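PDB 4GQ2: nucleoporin nup120 from Schizosaccharomyces pombe, which serves as a structural component of the nuclear pore complex, whose nucleoporins form its framework and can dock transiently associated nuclear transport factors. Local coordinates for residues L315-N318 with K323-V326; V261-L264 with C269-T272; V249-S254 with S296-Y301; G191-I196 with I210-Y215; D174-A177 with E183-V186. All coordinates share one frame; numbering follows the deposited sequence.

Interaction 1 of 5, residues L315-N318 with K323-V326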
loop_
_atom_site.group_PDB
_atom_site.type_symbol
_atom_site.label_atom_id
_atom_site.label_comp_id
_atom_site.label_asym_id
_atom_site.label_seq_id
_atom_site.Cartn_x
_atom_site.Cartn_y
_atom_site.Cartn_z
ATOM N N LEU A 315 17.441 -44.464 16.778
ATOM C CA LEU A 315 18.722 -44.998 16.343
ATOM C C LEU A 315 19.669 -45.064 17.534
ATOM O O LEU A 315 19.923 -44.057 18.203
ATOM C CB LEU A 315 19.342 -44.150 15.229
ATOM C CG LEU A 315 19.952 -44.842 13.998
ATOM C CD1 LEU A 315 20.884 -43.880 13.285
ATOM C CD2 LEU A 315 20.692 -46.140 14.302
ATOM N N ASN A 316 20.178 -46.267 17.787
ATOM C CA ASN A 316 21.114 -46.514 18.871
ATOM C C ASN A 316 22.452 -46.980 18.314
ATOM O O ASN A 316 22.515 -47.944 17.546
ATOM C CB ASN A 316 20.534 -47.548 19.841
ATOM C CG ASN A 316 19.203 -47.111 20.435
ATOM O OD1 ASN A 316 19.093 -46.026 21.009
ATOM N ND2 ASN A 316 18.183 -47.958 20.299
ATOM N N ALA A 317 23.513 -46.270 18.687
ATOM C CA ALA A 317 24.866 -46.585 18.237
ATOM C C ALA A 317 25.759 -46.918 19.426
ATOM O O ALA A 317 25.657 -46.286 20.479
ATOM C CB ALA A 317 25.444 -45.417 17.450
ATOM N N ASN A 318 26.625 -47.915 19.257
ATOM C CA ASN A 318 27.585 -48.289 20.302
ATOM C C ASN A 318 29.047 -48.129 19.879
ATOM O O ASN A 318 29.363 -47.368 18.962
ATOM C CB ASN A 318 27.315 -49.705 20.842
ATOM C CG ASN A 318 27.406 -50.786 19.770
ATOM O OD1 ASN A 318 26.428 -51.481 19.498
ATOM N ND2 ASN A 318 28.584 -50.944 19.173
ATOM N N LYS A 323 28.196 -51.230 15.894
ATOM C CA LYS A 323 26.915 -51.758 15.433
ATOM C C LYS A 323 25.801 -50.782 15.775
ATOM O O LYS A 323 25.755 -50.238 16.881
ATOM C CB LYS A 323 26.629 -53.126 16.058
ATOM C CG LYS A 323 27.609 -54.212 15.648
ATOM C CD LYS A 323 27.530 -55.401 16.587
ATOM C CE LYS A 323 28.778 -56.259 16.477
ATOM N NZ LYS A 323 28.691 -57.469 17.339
ATOM N N LEU A 324 24.910 -50.559 14.813
ATOM C CA LEU A 324 23.805 -49.629 14.993
ATOM C C LEU A 324 22.470 -50.361 14.989
ATOM O O LEU A 324 22.266 -51.281 14.201
ATOM C CB LEU A 324 23.829 -48.537 13.918
ATOM C CG LEU A 324 25.053 -47.617 13.939
ATOM C CD1 LEU A 324 26.039 -47.980 12.835
ATOM C CD2 LEU A 324 24.626 -46.164 13.818
ATOM N N ASN A 325 21.574 -49.956 15.886
ATOM C CA ASN A 325 20.245 -50.549 15.979
ATOM C C ASN A 325 19.167 -49.525 15.648
ATOM O O ASN A 325 19.200 -48.396 16.142
ATOM C CB ASN A 325 19.980 -51.108 17.386
ATOM C CG ASN A 325 21.162 -51.869 17.960
ATOM O OD1 ASN A 325 21.845 -52.617 17.257
ATOM N ND2 ASN A 325 21.402 -51.689 19.257
ATOM N N VAL A 326 18.218 -49.925 14.807
ATOM C CA VAL A 326 17.022 -49.130 14.566
ATOM C C VAL A 326 15.883 -49.776 15.350
ATOM O O VAL A 326 15.271 -50.745 14.898
ATOM C CB VAL A 326 16.701 -49.002 13.058
ATOM C CG1 VAL A 326 15.400 -48.252 12.838
ATOM C CG2 VAL A 326 17.819 -48.267 12.342
#

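Interaction 2 of 5, residues V261-L264 with C269-T272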
loop_
_atom_site.group_PDB
_atom_site.type_symbol
_atom_site.label_atom_id
_atom_site.label_comp_id
_atom_site.label_asym_id
_atom_site.label_seq_id
_atom_site.Cartn_x
_atom_site.Cartn_y
_atom_site.Cartn_z
ATOM N N VAL A 261 20.186 -49.189 7.382
ATOM C CA VAL A 261 21.172 -48.230 7.879
ATOM C C VAL A 261 22.521 -48.503 7.219
ATOM O O VAL A 261 23.106 -49.572 7.410
ATOM C CB VAL A 261 21.331 -48.315 9.407
ATOM C CG1 VAL A 261 22.186 -47.166 9.918
ATOM C CG2 VAL A 261 19.972 -48.313 10.084
ATOM N N LEU A 262 23.000 -47.540 6.434
ATOM C CA LEU A 262 24.284 -47.666 5.750
ATOM C C LEU A 262 25.368 -46.901 6.497
ATOM O O LEU A 262 25.225 -45.703 6.758
ATOM C CB LEU A 262 24.182 -47.149 4.316
ATOM C CG LEU A 262 25.357 -47.487 3.396
ATOM C CD1 LEU A 262 25.146 -48.842 2.733
ATOM C CD2 LEU A 262 25.540 -46.403 2.345
ATOM N N ASP A 263 26.450 -47.592 6.842
ATOM C CA ASP A 263 27.559 -46.949 7.534
ATOM C C ASP A 263 28.518 -46.359 6.511
ATOM O O ASP A 263 29.201 -47.092 5.795
ATOM C CB ASP A 263 28.280 -47.934 8.455
ATOM C CG ASP A 263 29.356 -47.272 9.296
ATOM O OD1 ASP A 263 29.184 -46.104 9.701
ATOM O OD2 ASP A 263 30.383 -47.929 9.557
ATOM N N LEU A 264 28.553 -45.030 6.456
ATOM C CA LEU A 264 29.344 -44.299 5.465
ATOM C C LEU A 264 30.852 -44.333 5.728
ATOM O O LEU A 264 31.646 -44.076 4.822
ATOM C CB LEU A 264 28.865 -42.849 5.376
ATOM C CG LEU A 264 27.456 -42.618 4.837
ATOM C CD1 LEU A 264 26.894 -41.324 5.403
ATOM C CD2 LEU A 264 27.444 -42.606 3.314
ATOM N N CYS A 269 26.248 -51.992 4.839
ATOM C CA CYS A 269 24.979 -51.989 5.553
ATOM C C CYS A 269 25.162 -52.679 6.899
ATOM O O CYS A 269 25.633 -53.816 6.960
ATOM C CB CYS A 269 23.885 -52.680 4.747
ATOM S SG CYS A 269 22.280 -52.706 5.583
ATOM N N VAL A 270 24.791 -51.979 7.967
ATOM C CA VAL A 270 25.000 -52.456 9.331
ATOM C C VAL A 270 23.728 -53.070 9.894
ATOM O O VAL A 270 23.784 -53.975 10.730
ATOM C CB VAL A 270 25.445 -51.322 10.286
ATOM C CG1 VAL A 270 26.240 -51.892 11.455
ATOM C CG2 VAL A 270 26.275 -50.285 9.549
ATOM N N GLU A 271 22.584 -52.569 9.437
ATOM C CA GLU A 271 21.299 -52.992 9.976
ATOM C C GLU A 271 20.201 -52.880 8.929
ATOM O O GLU A 271 20.187 -51.952 8.123
ATOM C CB GLU A 271 20.953 -52.167 11.219
ATOM C CG GLU A 271 20.428 -52.994 12.385
ATOM C CD GLU A 271 18.922 -52.945 12.527
ATOM O OE1 GLU A 271 18.226 -52.750 11.509
ATOM O OE2 GLU A 271 18.436 -53.105 13.668
ATOM N N THR A 272 19.293 -53.847 8.946
ATOM C CA THR A 272 18.192 -53.909 7.999
ATOM C C THR A 272 16.966 -54.420 8.736
ATOM O O THR A 272 17.076 -55.310 9.577
ATOM C CB THR A 272 18.510 -54.868 6.838
ATOM O OG1 THR A 272 19.884 -54.722 6.456
ATOM C CG2 THR A 272 17.623 -54.589 5.644
#

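Interaction 3 of 5, residues V249-S254 with S296-Y301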
loop_
_atom_site.group_PDB
_atom_site.type_symbol
_atom_site.label_atom_id
_atom_site.label_comp_id
_atom_site.label_asym_id
_atom_site.label_seq_id
_atom_site.Cartn_x
_atom_site.Cartn_y
_atom_site.Cartn_z
ATOM N N VAL A 249 26.213 -41.848 8.893
ATOM C CA VAL A 249 25.189 -42.851 8.610
ATOM C C VAL A 249 24.169 -42.393 7.567
ATOM O O VAL A 249 23.755 -41.232 7.548
ATOM C CB VAL A 249 24.467 -43.252 9.920
ATOM C CG1 VAL A 249 23.029 -43.688 9.672
ATOM C CG2 VAL A 249 25.256 -44.328 10.652
ATOM N N LEU A 250 23.779 -43.327 6.706
ATOM C CA LEU A 250 22.729 -43.117 5.721
ATOM C C LEU A 250 21.562 -44.032 6.071
ATOM O O LEU A 250 21.762 -45.214 6.343
ATOM C CB LEU A 250 23.260 -43.443 4.324
ATOM C CG LEU A 250 22.708 -42.693 3.110
ATOM C CD1 LEU A 250 23.177 -41.244 3.109
ATOM C CD2 LEU A 250 23.130 -43.387 1.825
ATOM N N VAL A 251 20.351 -43.481 6.105
ATOM C CA VAL A 251 19.145 -44.285 6.317
ATOM C C VAL A 251 18.352 -44.343 5.022
ATOM O O VAL A 251 17.992 -43.309 4.456
ATOM C CB VAL A 251 18.261 -43.756 7.469
ATOM C CG1 VAL A 251 16.979 -44.572 7.584
ATOM C CG2 VAL A 251 19.021 -43.797 8.786
ATOM N N MET A 252 18.095 -45.562 4.556
ATOM C CA MET A 252 17.440 -45.778 3.273
ATOM C C MET A 252 16.226 -46.685 3.407
ATOM O O MET A 252 16.189 -47.575 4.263
ATOM C CB MET A 252 18.423 -46.379 2.266
ATOM C CG MET A 252 19.797 -45.724 2.265
ATOM S SD MET A 252 21.068 -46.701 1.437
ATOM C CE MET A 252 21.142 -48.168 2.462
ATOM N N LEU A 253 15.233 -46.435 2.559
ATOM C CA LEU A 253 14.088 -47.313 2.400
ATOM C C LEU A 253 14.072 -47.860 0.977
ATOM O O LEU A 253 14.266 -47.109 0.013
ATOM C CB LEU A 253 12.787 -46.571 2.712
ATOM C CG LEU A 253 11.480 -47.364 2.630
ATOM C CD1 LEU A 253 11.524 -48.638 3.465
ATOM C CD2 LEU A 253 10.321 -46.491 3.071
ATOM N N SER A 254 13.848 -49.168 0.855
ATOM C CA SER A 254 13.918 -49.854 -0.440
ATOM C C SER A 254 12.546 -50.056 -1.081
ATOM O O SER A 254 11.522 -49.915 -0.419
ATOM C CB SER A 254 14.627 -51.201 -0.291
ATOM O OG SER A 254 13.893 -52.063 0.560
ATOM N N SER A 296 18.707 -38.610 15.468
ATOM C CA SER A 296 18.636 -39.814 16.283
ATOM C C SER A 296 17.258 -40.463 16.168
ATOM O O SER A 296 17.102 -41.657 16.434
ATOM C CB SER A 296 18.949 -39.470 17.747
ATOM O OG SER A 296 19.081 -40.629 18.550
ATOM N N PHE A 297 16.264 -39.670 15.774
ATOM C CA PHE A 297 14.914 -40.177 15.551
ATOM C C PHE A 297 14.544 -40.111 14.078
ATOM O O PHE A 297 15.032 -39.254 13.343
ATOM C CB PHE A 297 13.891 -39.409 16.380
ATOM C CG PHE A 297 14.115 -39.507 17.858
ATOM C CD1 PHE A 297 13.532 -40.528 18.594
ATOM C CD2 PHE A 297 14.901 -38.567 18.518
ATOM C CE1 PHE A 297 13.732 -40.615 19.963
ATOM C CE2 PHE A 297 15.106 -38.649 19.886
ATOM C CZ PHE A 297 14.520 -39.674 20.608
ATOM N N ILE A 298 13.678 -41.027 13.663
ATOM C CA ILE A 298 13.299 -41.183 12.272
ATOM C C ILE A 298 11.797 -41.374 12.189
ATOM O O ILE A 298 11.243 -42.243 12.855
ATOM C CB ILE A 298 13.998 -42.409 11.636
ATOM C CG1 ILE A 298 15.484 -42.120 11.419
ATOM C CG2 ILE A 298 13.356 -42.789 10.308
ATOM C CD1 ILE A 298 16.358 -43.351 11.478
ATOM N N ALA A 299 11.147 -40.552 11.371
ATOM C CA ALA A 299 9.744 -40.739 11.061
ATOM C C ALA A 299 9.618 -41.464 9.728
ATOM O O ALA A 299 10.378 -41.204 8.793
ATOM C CB ALA A 299 9.017 -39.407 11.031
ATOM N N LEU A 300 8.657 -42.379 9.658
ATOM C CA LEU A 300 8.471 -43.229 8.491
ATOM C C LEU A 300 6.989 -43.344 8.163
ATOM O O LEU A 300 6.156 -43.491 9.062
ATOM C CB LEU A 300 9.108 -44.608 8.729
ATOM C CG LEU A 300 8.670 -45.847 7.934
ATOM C CD1 LEU A 300 8.962 -45.724 6.444
ATOM C CD2 LEU A 300 9.332 -47.092 8.506
ATOM N N TYR A 301 6.680 -43.275 6.869
ATOM C CA TYR A 301 5.304 -43.245 6.379
ATOM C C TYR A 301 4.869 -44.561 5.748
ATOM O O TYR A 301 5.619 -45.163 4.973
ATOM C CB TYR A 301 5.138 -42.124 5.351
ATOM C CG TYR A 301 3.746 -42.006 4.772
ATOM C CD1 TYR A 301 2.651 -41.740 5.591
ATOM C CD2 TYR A 301 3.524 -42.134 3.396
ATOM C CE1 TYR A 301 1.374 -41.616 5.066
ATOM C CE2 TYR A 301 2.245 -42.002 2.859
ATOM C CZ TYR A 301 1.179 -41.745 3.703
ATOM O OH TYR A 301 -0.088 -41.613 3.199
#

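Interaction 4 of 5, residues G191-I196 with I210-Y215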
loop_
_atom_site.group_PDB
_atom_site.type_symbol
_atom_site.label_atom_id
_atom_site.label_comp_id
_atom_site.label_asym_id
_atom_site.label_seq_id
_atom_site.Cartn_x
_atom_site.Cartn_y
_atom_site.Cartn_z
ATOM N N GLY A 191 17.627 -49.083 -9.640
ATOM C CA GLY A 191 18.355 -49.758 -8.570
ATOM C C GLY A 191 19.822 -49.374 -8.526
ATOM O O GLY A 191 20.421 -49.057 -9.558
ATOM N N GLY A 192 20.403 -49.413 -7.328
ATOM C CA GLY A 192 21.811 -49.070 -7.149
ATOM C C GLY A 192 22.071 -47.739 -6.462
ATOM O O GLY A 192 21.176 -46.900 -6.333
ATOM N N LEU A 193 23.314 -47.549 -6.032
ATOM C CA LEU A 193 23.704 -46.391 -5.233
ATOM C C LEU A 193 25.200 -46.111 -5.365
ATOM O O LEU A 193 26.029 -46.991 -5.132
ATOM C CB LEU A 193 23.335 -46.619 -3.760
ATOM C CG LEU A 193 23.624 -45.518 -2.733
ATOM C CD1 LEU A 193 22.553 -44.434 -2.763
ATOM C CD2 LEU A 193 23.734 -46.117 -1.341
ATOM N N THR A 194 25.533 -44.876 -5.725
ATOM C CA THR A 194 26.922 -44.457 -5.873
ATOM C C THR A 194 27.304 -43.384 -4.852
ATOM O O THR A 194 26.457 -42.610 -4.400
ATOM C CB THR A 194 27.215 -43.943 -7.304
ATOM O OG1 THR A 194 28.604 -43.620 -7.425
ATOM C CG2 THR A 194 26.397 -42.698 -7.628
ATOM N N LYS A 195 28.580 -43.354 -4.484
ATOM C CA LYS A 195 29.117 -42.232 -3.729
ATOM C C LYS A 195 30.114 -41.498 -4.613
ATOM O O LYS A 195 31.180 -42.026 -4.937
ATOM C CB LYS A 195 29.773 -42.684 -2.417
ATOM C CG LYS A 195 30.201 -41.525 -1.526
ATOM C CD LYS A 195 31.096 -41.965 -0.377
ATOM C CE LYS A 195 30.288 -42.447 0.817
ATOM N NZ LYS A 195 31.171 -42.947 1.907
ATOM N N ILE A 196 29.744 -40.290 -5.023
ATOM C CA ILE A 196 30.630 -39.436 -5.797
ATOM C C ILE A 196 31.484 -38.603 -4.842
ATOM O O ILE A 196 30.947 -37.858 -4.026
ATOM C CB ILE A 196 29.833 -38.536 -6.767
ATOM C CG1 ILE A 196 28.992 -39.405 -7.714
ATOM C CG2 ILE A 196 30.769 -37.616 -7.546
ATOM C CD1 ILE A 196 27.884 -38.666 -8.433
ATOM N N ILE A 210 28.469 -48.850 -4.126
ATOM C CA ILE A 210 27.936 -49.334 -2.852
ATOM C C ILE A 210 27.039 -50.547 -3.098
ATOM O O ILE A 210 26.120 -50.499 -3.919
ATOM C CB ILE A 210 27.206 -48.221 -2.065
ATOM C CG1 ILE A 210 28.212 -47.161 -1.597
ATOM C CG2 ILE A 210 26.457 -48.801 -0.869
ATOM C CD1 ILE A 210 27.582 -45.897 -1.047
ATOM N N ASP A 211 27.322 -51.626 -2.372
ATOM C CA ASP A 211 26.773 -52.949 -2.670
ATOM C C ASP A 211 25.490 -53.308 -1.924
ATOM O O ASP A 211 24.980 -54.421 -2.078
ATOM C CB ASP A 211 27.848 -54.018 -2.425
ATOM C CG ASP A 211 29.021 -53.895 -3.386
ATOM O OD1 ASP A 211 28.787 -53.926 -4.612
ATOM O OD2 ASP A 211 30.176 -53.771 -2.916
ATOM N N ASP A 212 24.967 -52.366 -1.136
ATOM C CA ASP A 212 23.770 -52.590 -0.310
ATOM C C ASP A 212 23.865 -53.907 0.468
ATOM O O ASP A 212 22.955 -54.741 0.417
ATOM C CB ASP A 212 22.487 -52.552 -1.162
ATOM C CG ASP A 212 22.044 -51.137 -1.510
ATOM O OD1 ASP A 212 22.632 -50.166 -0.990
ATOM O OD2 ASP A 212 21.091 -50.996 -2.306
ATOM N N SER A 213 24.972 -54.073 1.191
ATOM C CA SER A 213 25.328 -55.347 1.824
ATOM C C SER A 213 24.521 -55.673 3.089
ATOM O O SER A 213 25.072 -55.778 4.192
ATOM C CB SER A 213 26.836 -55.396 2.107
ATOM O OG SER A 213 27.242 -54.305 2.915
ATOM N N SER A 214 23.211 -55.839 2.910
ATOM C CA SER A 214 22.312 -56.231 3.992
ATOM C C SER A 214 22.313 -57.754 4.154
ATOM O O SER A 214 21.427 -58.448 3.644
ATOM C CB SER A 214 20.899 -55.700 3.728
ATOM O OG SER A 214 20.423 -56.107 2.457
ATOM N N TYR A 215 23.330 -58.258 4.854
ATOM C CA TYR A 215 23.531 -59.696 5.083
ATOM C C TYR A 215 22.298 -60.380 5.675
ATOM O O TYR A 215 21.805 -61.370 5.134
ATOM C CB TYR A 215 24.749 -59.917 5.993
ATOM C CG TYR A 215 26.052 -60.222 5.272
ATOM C CD1 TYR A 215 26.412 -59.549 4.101
ATOM C CD2 TYR A 215 26.939 -61.172 5.784
ATOM C CE1 TYR A 215 27.605 -59.831 3.451
ATOM C CE2 TYR A 215 28.135 -61.459 5.141
ATOM C CZ TYR A 215 28.463 -60.787 3.977
ATOM O OH TYR A 215 29.650 -61.071 3.340
#

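Interaction 5 of 5, residues D174-A177 with E183-V186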
loop_
_atom_site.group_PDB
_atom_site.type_symbol
_atom_site.label_atom_id
_atom_site.label_comp_id
_atom_site.label_asym_id
_atom_site.label_seq_id
_atom_site.Cartn_x
_atom_site.Cartn_y
_atom_site.Cartn_z
ATOM N N ASP A 174 18.401 -40.562 -9.483
ATOM C CA ASP A 174 17.037 -40.424 -9.002
ATOM C C ASP A 174 16.936 -39.596 -7.714
ATOM O O ASP A 174 16.187 -38.625 -7.653
ATOM C CB ASP A 174 16.420 -41.811 -8.802
ATOM C CG ASP A 174 14.912 -41.765 -8.675
ATOM O OD1 ASP A 174 14.244 -41.175 -9.558
ATOM O OD2 ASP A 174 14.395 -42.335 -7.694
ATOM N N LEU A 175 17.685 -39.986 -6.690
ATOM C CA LEU A 175 17.678 -39.255 -5.430
ATOM C C LEU A 175 19.098 -38.910 -5.005
ATOM O O LEU A 175 20.042 -39.632 -5.338
ATOM C CB LEU A 175 16.964 -40.054 -4.334
ATOM C CG LEU A 175 15.471 -40.373 -4.515
ATOM C CD1 LEU A 175 15.032 -41.463 -3.547
ATOM C CD2 LEU A 175 14.605 -39.132 -4.347
ATOM N N MET A 176 19.238 -37.797 -4.287
ATOM C CA MET A 176 20.534 -37.343 -3.788
ATOM C C MET A 176 20.510 -37.154 -2.280
ATOM O O MET A 176 19.459 -36.893 -1.689
ATOM C CB MET A 176 20.938 -36.007 -4.413
ATOM C CG MET A 176 20.807 -35.907 -5.924
ATOM S SD MET A 176 20.886 -34.185 -6.466
ATOM C CE MET A 176 22.617 -33.787 -6.231
ATOM N N ALA A 177 21.683 -37.277 -1.668
ATOM C CA ALA A 177 21.888 -36.846 -0.290
ATOM C C ALA A 177 23.338 -36.418 -0.116
ATOM O O ALA A 177 24.248 -37.252 -0.117
ATOM C CB ALA A 177 21.518 -37.946 0.702
ATOM N N GLU A 183 31.477 -34.750 -0.692
ATOM C CA GLU A 183 30.885 -36.075 -0.882
ATOM C C GLU A 183 29.372 -36.021 -1.020
ATOM O O GLU A 183 28.691 -35.321 -0.272
ATOM C CB GLU A 183 31.269 -37.012 0.271
ATOM C CG GLU A 183 32.743 -37.399 0.317
ATOM C CD GLU A 183 33.201 -37.780 1.714
ATOM O OE1 GLU A 183 33.236 -36.895 2.602
ATOM O OE2 GLU A 183 33.533 -38.966 1.921
ATOM N N ILE A 184 28.859 -36.776 -1.983
ATOM C CA ILE A 184 27.421 -36.918 -2.192
ATOM C C ILE A 184 27.069 -38.347 -2.622
ATOM O O ILE A 184 27.835 -39.003 -3.326
ATOM C CB ILE A 184 26.887 -35.884 -3.220
ATOM C CG1 ILE A 184 25.371 -36.018 -3.390
ATOM C CG2 ILE A 184 27.595 -36.019 -4.565
ATOM C CD1 ILE A 184 24.662 -34.712 -3.642
ATOM N N CYS A 185 25.914 -38.824 -2.175
ATOM C CA CYS A 185 25.371 -40.091 -2.635
ATOM C C CYS A 185 24.231 -39.869 -3.612
ATOM O O CYS A 185 23.399 -38.983 -3.422
ATOM C CB CYS A 185 24.874 -40.925 -1.460
ATOM S SG CYS A 185 26.183 -41.443 -0.336
ATOM N N VAL A 186 24.202 -40.691 -4.657
ATOM C CA VAL A 186 23.183 -40.620 -5.691
ATOM C C VAL A 186 22.667 -42.032 -5.949
ATOM O O VAL A 186 23.439 -42.935 -6.272
ATOM C CB VAL A 186 23.748 -40.008 -6.996
ATOM C CG1 VAL A 186 22.696 -39.978 -8.093
ATOM C CG2 VAL A 186 24.301 -38.614 -6.746
#

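Interaction 1 of 5, residues L315-N318 with K323-V326
Leu315-Ala317 and Leu324-Val326 run antiparallel, their axes 4.7 Å apart at closest approach and at 164° to each other. Asn316 and Asn325 form the hydrogen-bonded pair: Asn316 N donates to Asn325 O at 2.9 Å and Asn325 N to Asn316 O at 2.8 Å. Both bonds are almost straight, and each donor lies in the plane of the carbonyl it meets. The non-hydrogen-bonded pairs Leu315-Val326 and Ala317-Leu324 lie on either side of this pair along the ladder. Toward the turn the ladder slackens, where the bond from Asn318 N to Lys323 O is weak, at 3.4 Å. The two strands are the outer hairpin of a four-stranded propeller blade, and Leu315 is tied by its backbone to Ser296 on the inner side. One face of the hairpin is apolar. Leu315 CD2 lies over the backbone at 3.3 Å from Asn325 O and also touches its diagonal neighbour, Leu324 CD2, at 4.0 Å. The chi1 of Leu315, -135°, is away from a staggered position and swings this methyl across the strand. Leu324 has CG beside its own backbone N (chi1 -64°), and its CD2 reaches Ala317 CB at 3.8 Å. This face packs on the preceding blade, Leu324 on Val270 and Val326 on Val261, and Val326 N makes a weak hydrogen bond to Glu271 OE2. Asn316 and Asn325 project from the other, partly exposed face.

Interaction 2 of 5, residues V261-L264 with C269-T272
A beta bulge in the outer hairpin of a propeller blade places Val270 and Glu271 together against Val261, shifting the register by one residue before Leu262 pairs with Cys269. Both backbone bonds of the bulge belong to Val261. Its N donates to Glu271 O at 2.9 Å, with the donor tilted 21° from the carbonyl plane, whereas its O accepts Val270 N at 3.0 Å, nearly along the C=O axis. Val270 has a psi of -30°, far from the usual strand value, in keeping with its place as the extra residue of the bulge. Its CG2 lies 3.3 Å from Asp263 CB, a close carbon-carbon approach. The carboxylate of Asp263 takes no part in it: OD2 is hydrogen-bonded to Thr266 OG1 in the turn. Val261 and Glu271 share a face, Val261 CG2 lying 4.1 Å from Glu271 CB. Leu262 and Cys269 share the other, where Leu262 also packs on Leu250 and Met252 of the neighbouring strand 249-254. There Leu262 CD1 bends back toward the partner backbone, 3.9 Å from Cys269 N, and Cys269 SG passes 3.7 Å from Val261 O.

Interaction 3 of 5, residues V249-S254 with S296-Y301
Ile298 carries CG1 beside its backbone N (chi1 -72°), and an extended chi2 of 151° then drives CD1 straight at Val251. The two side chains reach toward each other tip to tip: Ile298 CD1 sits against the fork of the valine, 3.8 Å from Val251 CG2 and 4.1 Å from Val251 CG1. Two residues further along each strand, Leu253 and Leu300 both hold CG opposite the backbone N, yet their side chains cross at about a right angle, so that one methyl of each does the touching, Leu253 CD2 to Leu300 CD1 at 3.7 Å. The backbones remain well apart, 8.9 Å between the CA atoms of Val251 and Ile298 and 9.2 Å between those of Leu253 and Leu300. Such spacing belongs to sheets packed face to face, here two successive four-stranded blades of the beta-propeller. Each segment is the second strand of its blade, and the two run in the same direction. Because side chains alternate along a strand, every second residue points at the adjoining blade. Val251 is further enclosed within its own sheet by Ile242, Leu244 and Leu259, and Leu253 rests on Tyr287. On the reverse of strand 297-302, Ala299 packs on Phe350, while the ring of Phe297 meets Phe362 edge to face.

Interaction 4 of 5, residues G191-I196 with I210-Y215
Ile210 is joined to Leu193 by backbone and side chain together. Its N donates to Leu193 O at 3.2 Å, approaching that oxygen almost head-on although the N-H itself is bent (152°). The two side chains, on the same face of the sheet, cross obliquely, and one leucine methyl meets both ends of the isoleucine: Leu193 CD2 lies 3.9 Å from Ile210 CG2 and also 3.9 Å from Ile210 CD1. The leucine is placed for this by a chi1 of -179°, which turns CG away from its own N. Ile210 CD1 continues to Lys195 CB at 4.1 Å, and Asp212 OD1 also approaches the leucine methyl, 4.2 Å from Leu193 CD2. All four of these residues are buried.

Further out, polar ends fix the partners. Lys195 NZ is hydrogen-bonded to Asn267 OD1 and weakly to Leu264 O, both in the turn of the next blade, while a bond from Thr194 OG1 to Glu207 OE2 ties strand 193-199 to strand 204-210. After Ile210 the chain leaves its sheet. Asp212 takes a left-handed backbone conformation, and inverse gamma turns follow at Ser213 and Ser214, the first closed by Ser214 N to Asp212 O at 2.7 Å. Ser213 OG bonds Gln268 OE1 and Cys269 N, pinning this linker to the outer edge of the following blade. Strand 193-199 lies between strands 183-188 and 204-210 of its propeller blade, and Leu193 and Ile210 both pack on Leu262 of strand 258-263 in the adjoining one.

Interaction 5 of 5, residues D174-A177 with E183-V186
Met176 and Ile184 make the tightest side-chain contact between these strands, with Met176 CE 3.4 Å from Ile184 CD1. The thioether chain bends at its last torsion (chi3 72°), which folds the terminal methyl across the isoleucine. Beside it, Ala177 and Cys185 form a hydrogen-bonded pair with unequal halves: Ala177 N to Cys185 O at 3.0 Å lies near the Cys185 carbonyl plane, whereas Cys185 N reaches Ala177 O at 3.1 Å from above the plane of the Ala177 carbonyl, 41° out of it. Packing is looser at the other end. Met176 CG stands 4.5 Å from Val186 CG2, and a CA-H...O contact from Val186 CA to Leu175 O at 3.3 Å links the backbones. There Asp174 and Leu175 together face Ser187 in a classic beta bulge, and their side chains lead away from the partner strand to partly exposed positions. At the turn end, Glu183 is partly exposed too, its OE1 hydrogen-bonded to Ser180 OG. The hairpin joins the first strand of a four-stranded propeller blade, 173-178, an edge strand of that sheet, to its neighbour 183-188. Strand 193-199 continues the sheet through backbone bonds of Ile184 with Ile196 and Val186 with Thr194, while Met176 and Ile184 pack on Ala117 and Tyr130 of the preceding blade.

Overall arrangement
The five contacts occupy three successive blades of the propeller. Interactions 4 and 5, with centres 12 Å apart, share the sheet that runs from strand 173-178 to strand 204-210; interaction 2 is the outer hairpin of the next sheet, and interaction 1 that of the third. Interaction 3 bridges the last two sheets through their second strands, 11 Å from interaction 2 and 12 Å from interaction 1 between centres. Interaction 2 is central, about 10 Å from both 1 and 4 between centres, and Leu264 CD2 meets Cys185 SG of interaction 5 at 4.0 Å. On the reverse of strand 249-254, Met252 SD lies 3.9 Å from Leu193 CD2, continuing the interblade packing to the first sheet. The centres of interactions 1 and 5 are about 23 Å apart and the two do not touch.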